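Long-range contacts in 1-acyl-sn-glycerol-3-phosphate acyltransferase (Thermotoga maritima, PDB 5KYM), which probably transfers an acyl chain to lysophosphatidic acid, making phosphatidic acid at the membrane as an HX4D-type PlsC acyltransferase: residues 45-49 against 117-121; 77-81 against 96-100; 65-71 against 207-213. All coordinates share one frame; numbering follows the deposited sequence.

Overall arrangement
The three contacts run from the N-terminal helices, which probably meet the membrane, into the core of the acyltransferase fold. Contact 1 sets helix 38-59 against helix 114-120 beside the bound nonane. Contact 2 joins strand 79-82 to the loop after helix 89-96. Contact 3 closes the edge of the main sheet. Contacts 1 and 2 have centres about 13 Å apart and meet at Thr99 of contact 2, whose CG2 lies 3.8 Å from Ile49 CG2. Contacts 2 and 3, centres about 12 Å apart, meet where Phe96 packs on Val66 and Leu209. Contacts 1 and 3 do not touch; their nearest atoms are about 12 Å apart. The side chain of Ala98 lies about 13 Å from the nonane.

Contact 1. Residues 45-49 against 117-121; sequences VLKEI and YIRYL. With DD9 (nonane), chain F.
The Tyr120 ring takes Val45 CG1 on one face. The methyl sits over the ring centre, 3.5 Å from the centroid of Tyr120 and 13° off the normal, a CH-pi contact. Leu46 CD2 lies at the edge of this ring, near its plane, 4.5 Å from Tyr120 CE1. The Tyr117 ring is used differently. Nonane lies over one of its faces, with C4 above the centre, 3.4 Å from the plane of the Tyr117 ring. Val45 CG1 comes to the edge of the same ring, 3.9 Å from Tyr117 CE1. One methyl thus serves both tyrosines. It stands anti to the backbone N of Val45 (chi1 179°), which points it into the gap between the rings. These residues join helix 38-59, second of the two long N-terminal helices, to helix 114-120 of the acyltransferase domain. Helices 2-34 and 38-59 are probably the two-helix motif that positions the active site within the bilayer. Helix 2-34 completes the site, with Val28 and Leu29 against Tyr117 and Leu29 also against Tyr120. The Tyr117 hydroxyl is hydrogen-bonded to Gly25 O of that helix, which helps fix the ring beside the alkane. Glu48 turns its carboxylate elsewhere, to Tyr24 OH and Lys51. Ile49 approaches Tyr117 obliquely, with CG1 3.8 Å from Tyr117 CD1. It meets Leu121 tip to tip, Ile49 CD1 to Leu121 CD2 at 3.9 Å. Leu46 CD2 reaches the same Leu121 methyl at 4.0 Å, and Leu94 of helix 89-96 packs on both Ile49 and Leu121.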
# COMPACT_ATOMS: atom_id res chain seq x y z
N VAL A 45 13.79 7.33 8.80
CA VAL A 45 12.78 6.32 9.11
C VAL A 45 11.99 5.99 7.86
O VAL A 45 11.74 4.80 7.56
CB VAL A 45 11.77 6.75 10.19
CG1 VAL A 45 10.74 5.62 10.44
CG2 VAL A 45 12.47 7.11 11.48
N LEU A 46 11.58 7.04 7.15
CA LEU A 46 10.81 6.86 5.93
C LEU A 46 11.56 6.03 4.89
O LEU A 46 10.96 5.22 4.21
CB LEU A 46 10.32 8.19 5.33
CG LEU A 46 9.10 8.79 6.04
CD1 LEU A 46 8.66 10.03 5.34
CD2 LEU A 46 7.89 7.84 6.19
N LYS A 47 12.86 6.23 4.78
CA LYS A 47 13.64 5.56 3.76
C LYS A 47 13.74 4.11 4.14
O LYS A 47 13.58 3.26 3.29
CB LYS A 47 15.01 6.22 3.63
CG LYS A 47 15.84 5.83 2.43
CD LYS A 47 15.19 6.29 1.12
CE LYS A 47 15.46 5.30 0.00
NZ LYS A 47 16.95 5.03 -0.14
N GLU A 48 13.91 3.82 5.43
CA GLU A 48 13.99 2.43 5.92
C GLU A 48 12.76 1.58 5.67
O GLU A 48 12.88 0.37 5.49
CB GLU A 48 14.32 2.39 7.43
CG GLU A 48 15.75 2.72 7.82
CD GLU A 48 16.73 1.91 7.03
OE1 GLU A 48 16.58 0.64 6.97
OE2 GLU A 48 17.60 2.58 6.39
N ILE A 49 11.60 2.23 5.74
CA ILE A 49 10.29 1.67 5.45
C ILE A 49 10.21 1.33 4.00
O ILE A 49 9.78 0.25 3.64
CB ILE A 49 9.14 2.69 5.79
CG1 ILE A 49 9.05 2.84 7.32
CG2 ILE A 49 7.76 2.29 5.19
CD1 ILE A 49 8.23 4.03 7.77
N TYR A 117 5.12 0.86 13.30
CA TYR A 117 5.26 1.41 11.97
C TYR A 117 3.94 1.93 11.38
O TYR A 117 3.95 2.98 10.71
CB TYR A 117 6.10 0.48 11.10
CG TYR A 117 7.57 0.68 11.40
CD1 TYR A 117 8.27 1.73 10.84
CD2 TYR A 117 8.21 -0.13 12.26
CE1 TYR A 117 9.59 1.94 11.11
CE2 TYR A 117 9.54 0.03 12.52
CZ TYR A 117 10.22 1.08 11.97
OH TYR A 117 11.58 1.22 12.24
N ILE A 118 2.82 1.30 11.69
CA ILE A 118 1.51 1.85 11.28
C ILE A 118 1.29 3.22 11.87
O ILE A 118 0.82 4.10 11.18
CB ILE A 118 0.32 0.97 11.70
CG1 ILE A 118 0.37 -0.38 10.97
CG2 ILE A 118 -0.99 1.70 11.41
CD1 ILE A 118 -0.74 -1.36 11.27
N ARG A 119 1.59 3.36 13.15
CA ARG A 119 1.54 4.64 13.83
C ARG A 119 2.51 5.63 13.21
O ARG A 119 2.10 6.73 12.93
CB ARG A 119 1.84 4.50 15.30
CG ARG A 119 0.65 4.02 16.12
CD ARG A 119 0.75 4.42 17.63
NE ARG A 119 1.65 3.50 18.34
CZ ARG A 119 1.37 2.22 18.62
NH1 ARG A 119 0.17 1.67 18.32
NH2 ARG A 119 2.30 1.47 19.22
N TYR A 120 3.76 5.24 12.95
CA TYR A 120 4.72 6.19 12.39
C TYR A 120 4.23 6.75 11.06
O TYR A 120 4.35 7.95 10.81
CB TYR A 120 6.11 5.60 12.19
CG TYR A 120 7.20 6.65 12.00
CD1 TYR A 120 7.41 7.22 10.79
CD2 TYR A 120 8.03 7.03 13.06
CE1 TYR A 120 8.39 8.19 10.60
CE2 TYR A 120 9.02 7.97 12.89
CZ TYR A 120 9.20 8.57 11.66
OH TYR A 120 10.16 9.55 11.41
N LEU A 121 3.63 5.89 10.23
CA LEU A 121 3.06 6.32 8.95
C LEU A 121 1.77 7.11 9.06
O LEU A 121 1.12 7.37 8.03
CB LEU A 121 2.84 5.11 8.03
CG LEU A 121 4.15 4.45 7.57
CD1 LEU A 121 3.91 3.01 7.14
CD2 LEU A 121 4.82 5.28 6.45
C1 DD9 F . 13.14 -1.07 9.20
C2 DD9 F . 11.70 -0.70 9.52
C3 DD9 F . 10.78 -1.58 8.70
C4 DD9 F . 9.33 -1.28 9.07
C5 DD9 F . 8.40 -1.87 8.01
C6 DD9 F . 6.98 -1.37 8.29
C7 DD9 F . 5.85 -2.18 7.66
C8 DD9 F . 4.53 -1.44 7.97
C9 DD9 F . 3.31 -2.37 7.89

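Contact 2. Residues 77-81 against 96-100; sequences NFIVV and FVATG
Phe78 meets Ala98 through the edge of its ring. Ala98 CB lies near the ring plane, 3.7 Å from Phe78 CE1 and 3.8 Å from Phe78 CZ. Val80 adds a second point of touch. Its CG2 is 4.0 Å from Val97 CG1, and the two valine side chains approach at a slant. The same Val80 methyl lies 4.2 Å from Ala98 CB and also stands at the edge of the Phe78 ring, in its plane. Val80 CG2 thus sits among three neighbours, and the side chains that meet here are all apolar. No hydrogen bond links the two segments. Their backbones stay well apart, with Val80 CA and Ala98 CA separated by 8.0 Å, and the contact is made mainly by side chains. The phenyl group of Phe78 leaves the chain between the backbone N and the carbonyl carbon (chi1 45°), a turn that brings its far rim to Ala98. Leu184 and Pro73 also pack on Phe78. Backbone bonds hold this segment: Phe78 and Val80 to Phe151, Ile79 to Leu184. At its start, Asn77 gives its ND2 to the carbonyls of Leu145 and Val149. Strand 79-82 is an inner strand of the mixed sheet and leads directly to the HX4D motif, which carries the catalytic histidine in this family. The 96-100 loop leaves helix 89-96 and crosses one face of that sheet. Val97 rests on Leu184, Leu209 and Ile211 of strands 183-189 and 207-211, while Thr99 turns to helix 38-59 at Leu46 and Ile49.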
# COMPACT_ATOMS: atom_id res chain seq x y z
N ASN A 77 1.29 15.98 -0.86
CA ASN A 77 0.74 14.66 -0.54
C ASN A 77 -0.32 14.24 -1.59
O ASN A 77 -0.65 15.01 -2.50
CB ASN A 77 0.19 14.61 0.89
CG ASN A 77 -1.02 15.45 1.07
OD1 ASN A 77 -1.20 16.41 0.31
ND2 ASN A 77 -1.88 15.09 2.05
N PHE A 78 -0.83 13.02 -1.48
CA PHE A 78 -1.79 12.49 -2.44
C PHE A 78 -2.54 11.31 -1.82
O PHE A 78 -2.25 10.91 -0.68
CB PHE A 78 -1.12 12.14 -3.79
CG PHE A 78 0.16 11.41 -3.65
CD1 PHE A 78 0.17 10.04 -3.42
CD2 PHE A 78 1.39 12.07 -3.72
CE1 PHE A 78 1.40 9.34 -3.26
CE2 PHE A 78 2.59 11.37 -3.60
CZ PHE A 78 2.60 10.01 -3.37
N ILE A 79 -3.55 10.79 -2.52
CA ILE A 79 -4.26 9.61 -2.07
C ILE A 79 -4.05 8.52 -3.09
O ILE A 79 -4.58 8.63 -4.18
CB ILE A 79 -5.74 9.84 -1.92
CG1 ILE A 79 -6.02 10.99 -1.00
CG2 ILE A 79 -6.40 8.58 -1.35
CD1 ILE A 79 -7.43 11.53 -1.21
N VAL A 80 -3.29 7.46 -2.74
CA VAL A 80 -3.04 6.33 -3.66
C VAL A 80 -4.31 5.55 -3.66
O VAL A 80 -4.84 5.25 -2.63
CB VAL A 80 -1.82 5.46 -3.25
CG1 VAL A 80 -1.60 4.34 -4.24
CG2 VAL A 80 -0.56 6.29 -3.20
N VAL A 81 -4.83 5.30 -4.83
CA VAL A 81 -6.00 4.51 -4.96
C VAL A 81 -5.65 3.32 -5.82
O VAL A 81 -5.28 3.45 -6.99
CB VAL A 81 -7.17 5.34 -5.47
CG1 VAL A 81 -8.38 4.46 -5.87
CG2 VAL A 81 -7.56 6.33 -4.37
N PHE A 96 7.41 1.01 -3.41
CA PHE A 96 7.51 1.38 -4.81
C PHE A 96 6.64 2.54 -5.25
O PHE A 96 6.64 2.87 -6.42
CB PHE A 96 7.15 0.16 -5.66
CG PHE A 96 8.14 -0.97 -5.55
CD1 PHE A 96 9.28 -0.98 -6.34
CD2 PHE A 96 7.93 -1.98 -4.69
CE1 PHE A 96 10.18 -1.98 -6.25
CE2 PHE A 96 8.85 -3.01 -4.61
CZ PHE A 96 9.96 -3.01 -5.41
N VAL A 97 5.87 3.13 -4.35
CA VAL A 97 5.01 4.27 -4.72
C VAL A 97 5.07 5.37 -3.66
O VAL A 97 5.35 6.52 -3.99
CB VAL A 97 3.57 3.81 -4.86
CG1 VAL A 97 2.66 4.97 -5.26
CG2 VAL A 97 3.47 2.60 -5.78
N ALA A 98 4.83 5.01 -2.40
CA ALA A 98 4.63 5.99 -1.36
C ALA A 98 4.64 5.42 0.06
O ALA A 98 4.03 4.40 0.29
CB ALA A 98 3.29 6.65 -1.63
N THR A 99 5.29 6.09 0.99
CA THR A 99 5.26 5.66 2.35
C THR A 99 4.30 6.49 3.12
O THR A 99 4.69 7.26 4.02
CB THR A 99 6.62 5.69 3.04
OG1 THR A 99 7.21 6.98 2.99
CG2 THR A 99 7.52 4.80 2.36
N GLY A 100 3.03 6.22 2.84
CA GLY A 100 1.89 6.87 3.47
C GLY A 100 1.09 6.08 4.50
O GLY A 100 1.27 4.87 4.72

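Contact 3. Residues 65-71 against 207-213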
# COMPACT_ATOMS: atom_id res chain seq x y z
N VAL A 65 8.11 -4.89 -10.86
CA VAL A 65 8.38 -4.05 -12.06
C VAL A 65 7.38 -2.94 -12.06
O VAL A 65 6.19 -3.18 -12.02
CB VAL A 65 8.21 -4.86 -13.38
CG1 VAL A 65 8.33 -4.01 -14.60
CG2 VAL A 65 9.22 -5.96 -13.45
N VAL A 66 7.89 -1.72 -12.14
CA VAL A 66 7.11 -0.49 -11.90
C VAL A 66 7.09 0.36 -13.15
O VAL A 66 8.11 0.68 -13.72
CB VAL A 66 7.75 0.37 -10.80
CG1 VAL A 66 6.74 1.36 -10.32
CG2 VAL A 66 8.14 -0.51 -9.64
N GLU A 67 5.93 0.77 -13.58
CA GLU A 67 5.93 1.82 -14.55
C GLU A 67 5.09 2.97 -14.08
O GLU A 67 4.13 2.84 -13.34
CB GLU A 67 5.52 1.26 -15.87
CG GLU A 67 4.11 0.81 -15.87
CD GLU A 67 3.70 0.37 -17.22
OE1 GLU A 67 3.50 1.26 -18.11
OE2 GLU A 67 3.56 -0.88 -17.35
N GLY A 68 5.48 4.15 -14.53
CA GLY A 68 4.82 5.41 -14.19
C GLY A 68 5.29 6.02 -12.89
O GLY A 68 4.56 6.77 -12.29
N SER A 69 6.50 5.71 -12.47
CA SER A 69 7.14 6.39 -11.34
C SER A 69 7.13 7.89 -11.51
O SER A 69 6.83 8.64 -10.58
CB SER A 69 8.55 5.91 -11.14
OG SER A 69 8.53 4.50 -10.96
N GLU A 70 7.39 8.32 -12.73
CA GLU A 70 7.29 9.76 -13.10
C GLU A 70 5.96 10.46 -12.74
O GLU A 70 5.93 11.64 -12.61
CB GLU A 70 7.65 9.94 -14.58
CG GLU A 70 6.59 9.48 -15.60
CD GLU A 70 6.57 7.96 -15.98
OE1 GLU A 70 7.48 7.15 -15.58
OE2 GLU A 70 5.61 7.65 -16.74
N ASN A 71 4.87 9.74 -12.58
CA ASN A 71 3.58 10.31 -12.23
C ASN A 71 3.40 10.60 -10.75
O ASN A 71 2.43 11.29 -10.36
CB ASN A 71 2.43 9.38 -12.66
CG ASN A 71 2.39 9.17 -14.11
OD1 ASN A 71 2.89 9.96 -14.84
ND2 ASN A 71 1.74 8.12 -14.54
N VAL A 207 5.67 -9.55 -9.75
CA VAL A 207 4.65 -8.54 -9.44
C VAL A 207 4.86 -7.35 -10.39
O VAL A 207 6.02 -6.95 -10.63
CB VAL A 207 4.78 -8.09 -7.99
CG1 VAL A 207 3.77 -7.00 -7.65
CG2 VAL A 207 4.60 -9.28 -7.08
N PHE A 208 3.77 -6.82 -10.93
CA PHE A 208 3.77 -5.60 -11.73
C PHE A 208 2.93 -4.53 -11.09
O PHE A 208 1.92 -4.80 -10.50
CB PHE A 208 3.16 -5.88 -13.09
CG PHE A 208 3.87 -6.89 -13.87
CD1 PHE A 208 3.60 -8.23 -13.68
CD2 PHE A 208 4.91 -6.51 -14.73
CE1 PHE A 208 4.30 -9.18 -14.43
CE2 PHE A 208 5.61 -7.45 -15.47
CZ PHE A 208 5.30 -8.79 -15.33
N LEU A 209 3.29 -3.31 -11.33
CA LEU A 209 2.70 -2.17 -10.66
C LEU A 209 2.65 -1.11 -11.72
O LEU A 209 3.67 -0.82 -12.33
CB LEU A 209 3.66 -1.76 -9.55
CG LEU A 209 3.07 -1.11 -8.35
CD1 LEU A 209 4.22 -0.69 -7.43
CD2 LEU A 209 2.32 0.09 -8.83
N LYS A 210 1.49 -0.55 -11.98
CA LYS A 210 1.38 0.58 -12.93
C LYS A 210 0.78 1.83 -12.23
O LYS A 210 -0.38 1.85 -11.82
CB LYS A 210 0.57 0.19 -14.16
CG LYS A 210 0.36 1.33 -15.14
CD LYS A 210 0.10 0.86 -16.54
CE LYS A 210 -0.34 2.04 -17.37
NZ LYS A 210 -0.53 1.55 -18.75
N ILE A 211 1.61 2.87 -12.17
CA ILE A 211 1.25 4.14 -11.62
C ILE A 211 0.75 5.06 -12.74
O ILE A 211 1.43 5.30 -13.70
CB ILE A 211 2.47 4.76 -10.94
CG1 ILE A 211 3.11 3.76 -9.96
CG2 ILE A 211 2.01 5.93 -10.08
CD1 ILE A 211 4.37 4.27 -9.24
N HIS A 212 -0.46 5.58 -12.59
CA HIS A 212 -1.18 6.36 -13.56
C HIS A 212 -1.09 7.86 -13.25
O HIS A 212 -0.59 8.26 -12.21
CB HIS A 212 -2.63 5.97 -13.49
CG HIS A 212 -2.91 4.53 -13.80
ND1 HIS A 212 -2.71 3.99 -15.04
CD2 HIS A 212 -3.41 3.53 -13.05
CE1 HIS A 212 -3.04 2.71 -15.03
NE2 HIS A 212 -3.48 2.42 -13.83
N GLU A 213 -1.56 8.70 -14.17
CA GLU A 213 -1.54 10.18 -14.00
C GLU A 213 -2.47 10.64 -12.89
O GLU A 213 -3.69 10.29 -12.90
CB GLU A 213 -1.94 10.91 -15.28
CG GLU A 213 -0.92 10.94 -16.38
CD GLU A 213 -1.67 11.13 -17.67
OE1 GLU A 213 -2.38 12.17 -17.89
OE2 GLU A 213 -1.61 10.15 -18.41
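Glu67 and Lys210 lie slantwise against each other on one face of the sheet. Their aliphatic parts do the touching, with Glu67 CD 3.7 Å from Lys210 CD. The charged ends stay further apart: Glu67 OE1 is 4.1 Å from Lys210 NZ, too long for a salt bridge. Each charge has a mate elsewhere, Arg244 for Glu67 and Glu240 for Lys210. With an alanine at Glu67, Arg244 is likely to lose this carboxylate partner and the methylenes of Lys210 their cover. On the same face Val65 CB packs on Phe208 CD2 at 3.9 Å, and Leu241 of helix 223-243 packs on Phe208 and Lys210. The other face carries Val66 and Leu209, both against Phe96 of helix 89-96. There Val66 CG1 also meets Ile211 CD1 at 3.9 Å. The two strands run parallel, 12° between their axes, and strand 64-67 forms an edge of the mixed five-stranded sheet of this alpha-beta fold. The bonds straighten along the ladder, from a weak one, Val65 N to Val207 O, to a nearly straight one, Ile211 N to Glu67 O, 2.8 Å long. Past the strand, Gly68 takes a positive phi and the chain turns, so that Asn71 faces back. Its ND2 donates to Ile211 O at 3.0 Å, from 41° above the carbonyl plane.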